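Local coordinates for uncharacterized protein (Chondromyces crocatus, PDB 6I86) that is of unknown function but is encoded in the crocagin gene cluster and probably takes part in making this ribosomally derived peptide natural product, at residues N79-G93 with V112-H126. Residues are numbered along the deposited sequence; the frame is centred on the assembly and turned at random.
Sequences NADVSELVSIVLPSG and VPPGRYRVLREWSVH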
ATOM      1  N   ASN A  79      -1.546  -0.610 -17.349  1.00 30.02           N
ATOM      2  CA  ASN A  79      -2.415  -1.780 -17.340  1.00 44.67           C
ATOM      3  C   ASN A  79      -3.402  -1.777 -16.176  1.00 35.80           C
ATOM      4  O   ASN A  79      -3.914  -2.837 -15.802  1.00 36.13           O
ATOM      5  CB  ASN A  79      -1.580  -3.063 -17.314  1.00 47.51           C
ATOM      6  CG  ASN A  79      -0.519  -3.055 -16.225  1.00 50.97           C
ATOM      7  OD1 ASN A  79      -0.098  -1.997 -15.756  1.00 54.51           O
ATOM      8  ND2 ASN A  79      -0.085  -4.243 -15.815  1.00 55.20           N
ATOM      9  N   ALA A  80      -3.685  -0.609 -15.603  1.00 31.78           N
ATOM     10  CA  ALA A  80      -4.592  -0.529 -14.465  1.00 32.69           C
ATOM     11  C   ALA A  80      -6.016  -0.899 -14.862  1.00 30.37           C
ATOM     12  O   ALA A  80      -6.526  -0.464 -15.897  1.00 30.29           O
ATOM     13  CB  ALA A  80      -4.575   0.879 -13.871  1.00 32.33           C
ATOM     14  N   ASP A  81      -6.661  -1.707 -14.019  1.00 27.41           N
ATOM     15  CA  ASP A  81      -8.078  -2.016 -14.157  1.00 32.36           C
ATOM     16  C   ASP A  81      -8.952  -1.183 -13.232  1.00 28.17           C
ATOM     17  O   ASP A  81     -10.158  -1.065 -13.478  1.00 32.96           O
ATOM     18  CB  ASP A  81      -8.332  -3.501 -13.865  1.00 30.81           C
ATOM     19  CG  ASP A  81      -7.610  -4.421 -14.827  1.00 42.19           C
ATOM     20  OD1 ASP A  81      -7.717  -4.202 -16.051  1.00 48.25           O
ATOM     21  OD2 ASP A  81      -6.933  -5.359 -14.360  1.00 34.26           O
ATOM     22  N   VAL A  82      -8.373  -0.619 -12.174  1.00 35.92           N
ATOM     23  CA  VAL A  82      -9.121   0.147 -11.190  1.00 41.64           C
ATOM     24  C   VAL A  82      -8.229   1.273 -10.692  1.00 39.77           C
ATOM     25  O   VAL A  82      -7.002   1.145 -10.638  1.00 37.26           O
ATOM     26  CB  VAL A  82      -9.621  -0.753 -10.031  1.00 41.49           C
ATOM     27  CG1 VAL A  82      -8.450  -1.326  -9.246  1.00 41.28           C
ATOM     28  CG2 VAL A  82     -10.577   0.010  -9.118  1.00 42.12           C
ATOM     29  N   SER A  83      -8.861   2.395 -10.356  1.00 33.60           N
ATOM     30  CA  SER A  83      -8.168   3.580  -9.865  1.00 33.58           C
ATOM     31  C   SER A  83      -9.077   4.254  -8.851  1.00 33.04           C
ATOM     32  O   SER A  83     -10.227   4.570  -9.168  1.00 38.93           O
ATOM     33  CB  SER A  83      -7.833   4.533 -11.019  1.00 34.36           C
ATOM     34  OG  SER A  83      -7.346   5.776 -10.545  1.00 53.52           O
ATOM     35  N   GLU A  84      -8.579   4.461  -7.635  1.00 24.92           N
ATOM     36  CA  GLU A  84      -9.386   5.117  -6.617  1.00 33.09           C
ATOM     37  C   GLU A  84      -8.559   6.176  -5.910  1.00 23.11           C
ATOM     38  O   GLU A  84      -7.403   5.940  -5.549  1.00 22.16           O
ATOM     39  CB  GLU A  84      -9.969   4.108  -5.611  1.00 35.96           C
ATOM     40  CG  GLU A  84      -9.027   3.581  -4.551  1.00 50.99           C
ATOM     41  CD  GLU A  84      -9.744   2.672  -3.579  1.00 51.84           C
ATOM     42  OE1 GLU A  84     -10.862   3.036  -3.151  1.00 45.21           O
ATOM     43  OE2 GLU A  84      -9.200   1.602  -3.243  1.00 38.25           O
ATOM     44  N   LEU A  85      -9.157   7.349  -5.743  1.00 23.59           N
ATOM     45  CA  LEU A  85      -8.518   8.471  -5.073  1.00 22.52           C
ATOM     46  C   LEU A  85      -8.929   8.462  -3.607  1.00 29.79           C
ATOM     47  O   LEU A  85     -10.112   8.627  -3.288  1.00 23.73           O
ATOM     48  CB  LEU A  85      -8.920   9.786  -5.740  1.00 27.55           C
ATOM     49  CG  LEU A  85      -8.047  11.025  -5.521  1.00 38.73           C
ATOM     50  CD1 LEU A  85      -6.628  10.772  -5.996  1.00 37.96           C
ATOM     51  CD2 LEU A  85      -8.643  12.237  -6.230  1.00 42.59           C
ATOM     52  N   VAL A  86      -7.962   8.249  -2.718  1.00 21.73           N
ATOM     53  CA  VAL A  86      -8.212   8.332  -1.284  1.00 29.25           C
ATOM     54  C   VAL A  86      -7.194   9.281  -0.671  1.00 26.94           C
ATOM     55  O   VAL A  86      -6.666  10.165  -1.353  1.00 27.01           O
ATOM     56  CB  VAL A  86      -8.158   6.946  -0.615  1.00 26.69           C
ATOM     57  CG1 VAL A  86      -9.352   6.106  -1.042  1.00 28.09           C
ATOM     58  CG2 VAL A  86      -6.853   6.238  -0.954  1.00 21.49           C
ATOM     59  N   SER A  87      -6.912   9.106   0.615  1.00 23.40           N
ATOM     60  CA  SER A  87      -5.978   9.981   1.306  1.00 20.87           C
ATOM     61  C   SER A  87      -5.382   9.222   2.482  1.00 28.59           C
ATOM     62  O   SER A  87      -5.877   8.167   2.884  1.00 22.73           O
ATOM     63  CB  SER A  87      -6.660  11.271   1.773  1.00 20.82           C
ATOM     64  OG  SER A  87      -7.723  10.988   2.666  1.00 25.41           O
ATOM     65  N   ILE A  88      -4.304   9.776   3.029  1.00 22.27           N
ATOM     66  CA  ILE A  88      -3.660   9.193   4.200  1.00 27.18           C
ATOM     67  C   ILE A  88      -3.010  10.310   5.003  1.00 30.65           C
ATOM     68  O   ILE A  88      -2.478  11.275   4.443  1.00 27.43           O
ATOM     69  CB  ILE A  88      -2.637   8.103   3.807  1.00 24.68           C
ATOM     70  CG1 ILE A  88      -2.319   7.223   5.017  1.00 20.67           C
ATOM     71  CG2 ILE A  88      -1.357   8.715   3.242  1.00 22.39           C
ATOM     72  CD1 ILE A  88      -1.454   6.032   4.691  1.00 21.74           C
ATOM     73  N   VAL A  89      -3.082  10.181   6.325  1.00 26.04           N
ATOM     74  CA  VAL A  89      -2.400  11.073   7.255  1.00 26.20           C
ATOM     75  C   VAL A  89      -1.184  10.340   7.800  1.00 28.28           C
ATOM     76  O   VAL A  89      -1.295   9.202   8.274  1.00 27.83           O
ATOM     77  CB  VAL A  89      -3.331  11.515   8.396  1.00 28.03           C
ATOM     78  CG1 VAL A  89      -2.590  12.421   9.370  1.00 29.89           C
ATOM     79  CG2 VAL A  89      -4.554  12.219   7.837  1.00 35.17           C
ATOM     80  N   LEU A  90      -0.020  10.987   7.730  1.00 22.20           N
ATOM     81  CA  LEU A  90       1.245  10.396   8.162  1.00 21.39           C
ATOM     82  C   LEU A  90       1.877  11.310   9.202  1.00 29.42           C
ATOM     83  O   LEU A  90       2.675  12.199   8.860  1.00 28.88           O
ATOM     84  CB  LEU A  90       2.177  10.178   6.973  1.00 20.40           C
ATOM     85  CG  LEU A  90       1.659   9.223   5.894  1.00 25.18           C
ATOM     86  CD1 LEU A  90       2.546   9.271   4.659  1.00 23.64           C
ATOM     87  CD2 LEU A  90       1.556   7.800   6.426  1.00 23.54           C
ATOM     88  N   PRO A  91       1.555  11.127  10.484  1.00 31.15           N
ATOM     89  CA  PRO A  91       2.074  12.046  11.512  1.00 31.63           C
ATOM     90  C   PRO A  91       3.588  12.035  11.643  1.00 32.82           C
ATOM     91  O   PRO A  91       4.170  13.060  12.021  1.00 34.41           O
ATOM     92  CB  PRO A  91       1.392  11.551  12.795  1.00 33.42           C
ATOM     93  CG  PRO A  91       0.184  10.801  12.322  1.00 30.63           C
ATOM     94  CD  PRO A  91       0.581  10.168  11.030  1.00 25.75           C
ATOM     95  N   SER A  92       4.248  10.914  11.348  1.00 27.13           N
ATOM     96  CA  SER A  92       5.702  10.839  11.389  1.00 29.77           C
ATOM     97  C   SER A  92       6.343  10.826  10.010  1.00 32.11           C
ATOM     98  O   SER A  92       7.564  10.997   9.912  1.00 37.24           O
ATOM     99  CB  SER A  92       6.154   9.590  12.164  1.00 28.17           C
ATOM    100  OG  SER A  92       5.953   8.414  11.399  1.00 27.50           O
ATOM    101  N   GLY A  93       5.562  10.632   8.950  1.00 28.57           N
ATOM    102  CA  GLY A  93       6.104  10.523   7.616  1.00 26.07           C
ATOM    103  C   GLY A  93       6.668   9.166   7.262  1.00 27.87           C
ATOM    104  O   GLY A  93       7.062   8.961   6.106  1.00 25.70           O
ATOM    105  N   VAL A 112       8.512  10.092   4.078  1.00 25.30           N
ATOM    106  CA  VAL A 112       8.136  11.324   3.392  1.00 22.58           C
ATOM    107  C   VAL A 112       7.985  12.409   4.451  1.00 28.79           C
ATOM    108  O   VAL A 112       8.016  12.094   5.650  1.00 25.27           O
ATOM    109  CB  VAL A 112       6.844  11.126   2.583  1.00 23.51           C
ATOM    110  CG1 VAL A 112       7.055  10.079   1.496  1.00 23.77           C
ATOM    111  CG2 VAL A 112       5.701  10.732   3.507  1.00 22.38           C
ATOM    112  N   PRO A 113       7.851  13.683   4.084  1.00 30.23           N
ATOM    113  CA  PRO A 113       7.558  14.710   5.091  1.00 30.50           C
ATOM    114  C   PRO A 113       6.252  14.410   5.803  1.00 29.29           C
ATOM    115  O   PRO A 113       5.282  13.955   5.177  1.00 28.20           O
ATOM    116  CB  PRO A 113       7.456  15.998   4.262  1.00 31.63           C
ATOM    117  CG  PRO A 113       8.313  15.738   3.078  1.00 37.38           C
ATOM    118  CD  PRO A 113       8.120  14.281   2.762  1.00 25.91           C
ATOM    119  N   PRO A 114       6.190  14.639   7.112  1.00 31.34           N
ATOM    120  CA  PRO A 114       4.939  14.405   7.839  1.00 34.07           C
ATOM    121  C   PRO A 114       3.827  15.292   7.303  1.00 35.41           C
ATOM    122  O   PRO A 114       4.055  16.424   6.868  1.00 28.68           O
ATOM    123  CB  PRO A 114       5.292  14.767   9.287  1.00 39.88           C
ATOM    124  CG  PRO A 114       6.784  14.698   9.354  1.00 39.22           C
ATOM    125  CD  PRO A 114       7.276  15.089   7.998  1.00 33.88           C
ATOM    126  N   GLY A 115       2.617  14.765   7.329  1.00 32.48           N
ATOM    127  CA  GLY A 115       1.467  15.536   6.918  1.00 35.00           C
ATOM    128  C   GLY A 115       0.439  14.657   6.239  1.00 34.30           C
ATOM    129  O   GLY A 115       0.467  13.436   6.354  1.00 33.43           O
ATOM    130  N   ARG A 116      -0.459  15.326   5.526  1.00 27.64           N
ATOM    131  CA  ARG A 116      -1.630  14.712   4.923  1.00 28.97           C
ATOM    132  C   ARG A 116      -1.463  14.670   3.411  1.00 27.61           C
ATOM    133  O   ARG A 116      -1.046  15.657   2.795  1.00 24.09           O
ATOM    134  CB  ARG A 116      -2.889  15.494   5.306  1.00 37.46           C
ATOM    135  CG  ARG A 116      -4.150  15.029   4.625  1.00 46.34           C
ATOM    136  CD  ARG A 116      -5.377  15.725   5.198  1.00 59.25           C
ATOM    137  NE  ARG A 116      -5.328  15.834   6.654  1.00 57.84           N
ATOM    138  CZ  ARG A 116      -6.190  15.241   7.473  1.00 64.28           C
ATOM    139  NH1 ARG A 116      -6.075  15.391   8.786  1.00 63.31           N
ATOM    140  NH2 ARG A 116      -7.167  14.493   6.982  1.00 63.00           N
ATOM    141  N   TYR A 117      -1.789  13.527   2.815  1.00 21.62           N
ATOM    142  CA  TYR A 117      -1.517  13.288   1.406  1.00 21.48           C
ATOM    143  C   TYR A 117      -2.759  12.764   0.709  1.00 25.10           C
ATOM    144  O   TYR A 117      -3.482  11.928   1.258  1.00 23.53           O
ATOM    145  CB  TYR A 117      -0.386  12.270   1.222  1.00 19.00           C
ATOM    146  CG  TYR A 117       0.960  12.786   1.642  1.00 23.45           C
ATOM    147  CD1 TYR A 117       1.777  13.454   0.744  1.00 24.10           C
ATOM    148  CD2 TYR A 117       1.411  12.619   2.942  1.00 22.26           C
ATOM    149  CE1 TYR A 117       3.013  13.937   1.129  1.00 26.90           C
ATOM    150  CE2 TYR A 117       2.644  13.097   3.338  1.00 22.77           C
ATOM    151  CZ  TYR A 117       3.441  13.756   2.427  1.00 24.91           C
ATOM    152  OH  TYR A 117       4.671  14.235   2.818  1.00 28.92           O
ATOM    153  N   ARG A 118      -2.999  13.258  -0.501  1.00 21.29           N
ATOM    154  CA  ARG A 118      -3.891  12.557  -1.408  1.00 23.56           C
ATOM    155  C   ARG A 118      -3.198  11.295  -1.906  1.00 23.86           C
ATOM    156  O   ARG A 118      -1.978  11.262  -2.091  1.00 22.61           O
ATOM    157  CB  ARG A 118      -4.299  13.456  -2.576  1.00 27.52           C
ATOM    158  CG  ARG A 118      -5.805  13.553  -2.751  1.00 52.66           C
ATOM    159  CD  ARG A 118      -6.218  14.629  -3.746  1.00 63.51           C
ATOM    160  NE  ARG A 118      -6.082  15.982  -3.211  1.00 77.55           N
ATOM    161  CZ  ARG A 118      -6.953  16.545  -2.379  1.00 85.14           C
ATOM    162  NH1 ARG A 118      -6.760  17.784  -1.947  1.00 86.65           N
ATOM    163  NH2 ARG A 118      -8.011  15.861  -1.962  1.00 85.56           N
ATOM    164  N   VAL A 119      -3.978  10.237  -2.088  1.00 20.82           N
ATOM    165  CA  VAL A 119      -3.438   8.923  -2.413  1.00 26.51           C
ATOM    166  C   VAL A 119      -4.210   8.368  -3.596  1.00 30.95           C
ATOM    167  O   VAL A 119      -5.443   8.285  -3.554  1.00 28.55           O
ATOM    168  CB  VAL A 119      -3.515   7.954  -1.222  1.00 23.66           C
ATOM    169  CG1 VAL A 119      -3.087   6.553  -1.652  1.00 22.27           C
ATOM    170  CG2 VAL A 119      -2.647   8.448  -0.086  1.00 22.44           C
ATOM    171  N   LEU A 120      -3.492   7.989  -4.645  1.00 24.12           N
ATOM    172  CA  LEU A 120      -4.081   7.293  -5.778  1.00 24.34           C
ATOM    173  C   LEU A 120      -3.681   5.828  -5.699  1.00 21.05           C
ATOM    174  O   LEU A 120      -2.490   5.501  -5.740  1.00 22.60           O
ATOM    175  CB  LEU A 120      -3.628   7.905  -7.103  1.00 20.73           C
ATOM    176  CG  LEU A 120      -4.266   7.280  -8.345  1.00 19.55           C
ATOM    177  CD1 LEU A 120      -5.752   7.614  -8.384  1.00 23.33           C
ATOM    178  CD2 LEU A 120      -3.571   7.771  -9.609  1.00 22.54           C
ATOM    179  N   ARG A 121      -4.673   4.953  -5.573  1.00 19.82           N
ATOM    180  CA  ARG A 121      -4.461   3.517  -5.676  1.00 19.69           C
ATOM    181  C   ARG A 121      -4.785   3.082  -7.096  1.00 18.45           C
ATOM    182  O   ARG A 121      -5.945   3.136  -7.514  1.00 23.24           O
ATOM    183  CB  ARG A 121      -5.326   2.741  -4.685  1.00 20.55           C
ATOM    184  CG  ARG A 121      -5.304   1.238  -4.945  1.00 37.01           C
ATOM    185  CD  ARG A 121      -6.270   0.484  -4.050  1.00 39.60           C
ATOM    186  NE  ARG A 121      -7.619   0.413  -4.599  1.00 44.76           N
ATOM    187  CZ  ARG A 121      -8.074  -0.623  -5.297  1.00 47.29           C
ATOM    188  NH1 ARG A 121      -7.280  -1.661  -5.533  1.00 32.29           N
ATOM    189  NH2 ARG A 121      -9.316  -0.625  -5.760  1.00 46.60           N
ATOM    190  N   GLU A 122      -3.764   2.657  -7.830  1.00 20.70           N
ATOM    191  CA  GLU A 122      -3.927   2.061  -9.148  1.00 17.92           C
ATOM    192  C   GLU A 122      -3.582   0.583  -9.046  1.00 25.09           C
ATOM    193  O   GLU A 122      -2.530   0.227  -8.505  1.00 22.97           O
ATOM    194  CB  GLU A 122      -3.032   2.743 -10.180  1.00 21.67           C
ATOM    195  CG  GLU A 122      -3.369   4.200 -10.407  1.00 21.10           C
ATOM    196  CD  GLU A 122      -2.429   4.873 -11.382  1.00 23.25           C
ATOM    197  OE1 GLU A 122      -2.857   5.160 -12.519  1.00 23.50           O
ATOM    198  OE2 GLU A 122      -1.259   5.116 -11.010  1.00 21.42           O
ATOM    199  N   TRP A 123      -4.463  -0.273  -9.554  1.00 19.69           N
ATOM    200  CA  TRP A 123      -4.255  -1.707  -9.445  1.00 17.41           C
ATOM    201  C   TRP A 123      -4.635  -2.386 -10.750  1.00 22.85           C
ATOM    202  O   TRP A 123      -5.612  -2.005 -11.403  1.00 24.81           O
ATOM    203  CB  TRP A 123      -5.072  -2.300  -8.290  1.00 22.80           C
ATOM    204  CG  TRP A 123      -4.618  -3.658  -7.890  1.00 22.82           C
ATOM    205  CD1 TRP A 123      -5.110  -4.851  -8.331  1.00 25.98           C
ATOM    206  CD2 TRP A 123      -3.567  -3.971  -6.974  1.00 23.03           C
ATOM    207  NE1 TRP A 123      -4.435  -5.889  -7.738  1.00 25.33           N
ATOM    208  CE2 TRP A 123      -3.480  -5.374  -6.900  1.00 24.87           C
ATOM    209  CE3 TRP A 123      -2.691  -3.199  -6.204  1.00 28.12           C
ATOM    210  CZ2 TRP A 123      -2.552  -6.022  -6.089  1.00 34.13           C
ATOM    211  CZ3 TRP A 123      -1.773  -3.842  -5.402  1.00 31.27           C
ATOM    212  CH2 TRP A 123      -1.709  -5.240  -5.349  1.00 28.16           C
ATOM    213  N   SER A 124      -3.852  -3.392 -11.123  1.00 20.44           N
ATOM    214  CA  SER A 124      -4.106  -4.211 -12.303  1.00 21.07           C
ATOM    215  C   SER A 124      -4.505  -5.603 -11.822  1.00 20.79           C
ATOM    216  O   SER A 124      -3.659  -6.374 -11.359  1.00 20.27           O
ATOM    217  CB  SER A 124      -2.877  -4.269 -13.204  1.00 22.79           C
ATOM    218  OG  SER A 124      -3.093  -5.146 -14.294  1.00 27.65           O
ATOM    219  N   VAL A 125      -5.798  -5.916 -11.917  1.00 22.01           N
ATOM    220  CA  VAL A 125      -6.253  -7.270 -11.615  1.00 20.58           C
ATOM    221  C   VAL A 125      -5.657  -8.260 -12.607  1.00 21.47           C
ATOM    222  O   VAL A 125      -5.361  -9.410 -12.254  1.00 24.04           O
ATOM    223  CB  VAL A 125      -7.794  -7.321 -11.612  1.00 22.26           C
ATOM    224  CG1 VAL A 125      -8.283  -8.726 -11.311  1.00 23.02           C
ATOM    225  CG2 VAL A 125      -8.356  -6.333 -10.602  1.00 23.10           C
ATOM    226  N   HIS A 126      -5.457  -7.830 -13.856  1.00 22.19           N
ATOM    227  CA  HIS A 126      -4.831  -8.693 -14.853  1.00 23.57           C
ATOM    228  C   HIS A 126      -3.411  -9.065 -14.443  1.00 26.04           C
ATOM    229  O   HIS A 126      -3.006 -10.228 -14.545  1.00 22.84           O
ATOM    230  CB  HIS A 126      -4.836  -8.000 -16.214  1.00 25.19           C
ATOM    231  CG  HIS A 126      -4.530  -8.915 -17.359  1.00 40.07           C
ATOM    232  ND1 HIS A 126      -3.417  -8.761 -18.157  1.00 36.53           N
ATOM    233  CD2 HIS A 126      -5.190  -9.996 -17.837  1.00 45.24           C
ATOM    234  CE1 HIS A 126      -3.406  -9.708 -19.080  1.00 42.53           C
ATOM    235  NE2 HIS A 126      -4.471 -10.470 -18.908  1.00 45.72           N
TER
HETATM  236  O   HOH W   1      -1.053  -6.816 -17.220  1.00 48.92           O
HETATM  237  O   HOH W   2      -5.344   5.539 -13.029  1.00 41.86           O
HETATM  238  O   HOH W   3      -7.835  13.395   4.086  1.00 35.25           O
HETATM  239  O   HOH W   4       9.730  12.333   7.769  1.00 49.47           O
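E84 and R121 face each other across an antiparallel ladder, where the carboxylate OE2 of E84 meets NE of R121 at the edge of the guanidinium. That salt bridge, at 2.4 Å between OE2 and NE, is very short, so the modelled value deserves caution; the carboxylate and guanidinium planes lie 72° apart. R121 reaches it through a bend at chi3 (87°) that turns the guanidinium toward strand 82-90. CG2 of V82 packs 3.6 Å from NH2 of R121, and NH2 hydrogen-bonds a glycerol that is probably from the crystallisation liquor. On the same face, CG2 of I88 packs 3.6 Å from CG2 of V119, and CD1 of L90 touches both V112 and the Y117 ring. On the reverse face, CG2 of V89 sits 3.4 Å above the centre of the R116 guanidinium.

Paired backbone bonds from V82–W123 to L90–G115 fix this register. It ends in a classic beta bulge: O of W123 accepts from N of both D81 (2.8 Å) and V82 (3.2 Å). From the bulge, OD2 of D81 accepts a hydrogen bond from N of H126 (2.9 Å), while OG of S124, the N-cap of helix 125-128, binds O of N79 from above the carbonyl plane and also E127 N. With an alanine here, the N-H of E127 would probably lose its side-chain cap and O of N79 this donor.

Strand 82-90 forms one edge of a mixed five-stranded sheet, and strand 115-123 joins it to strand 148-154; V86 and I88 pack on V52 of strand 51-55, in the second sheet, as R121 and W123 do on L54.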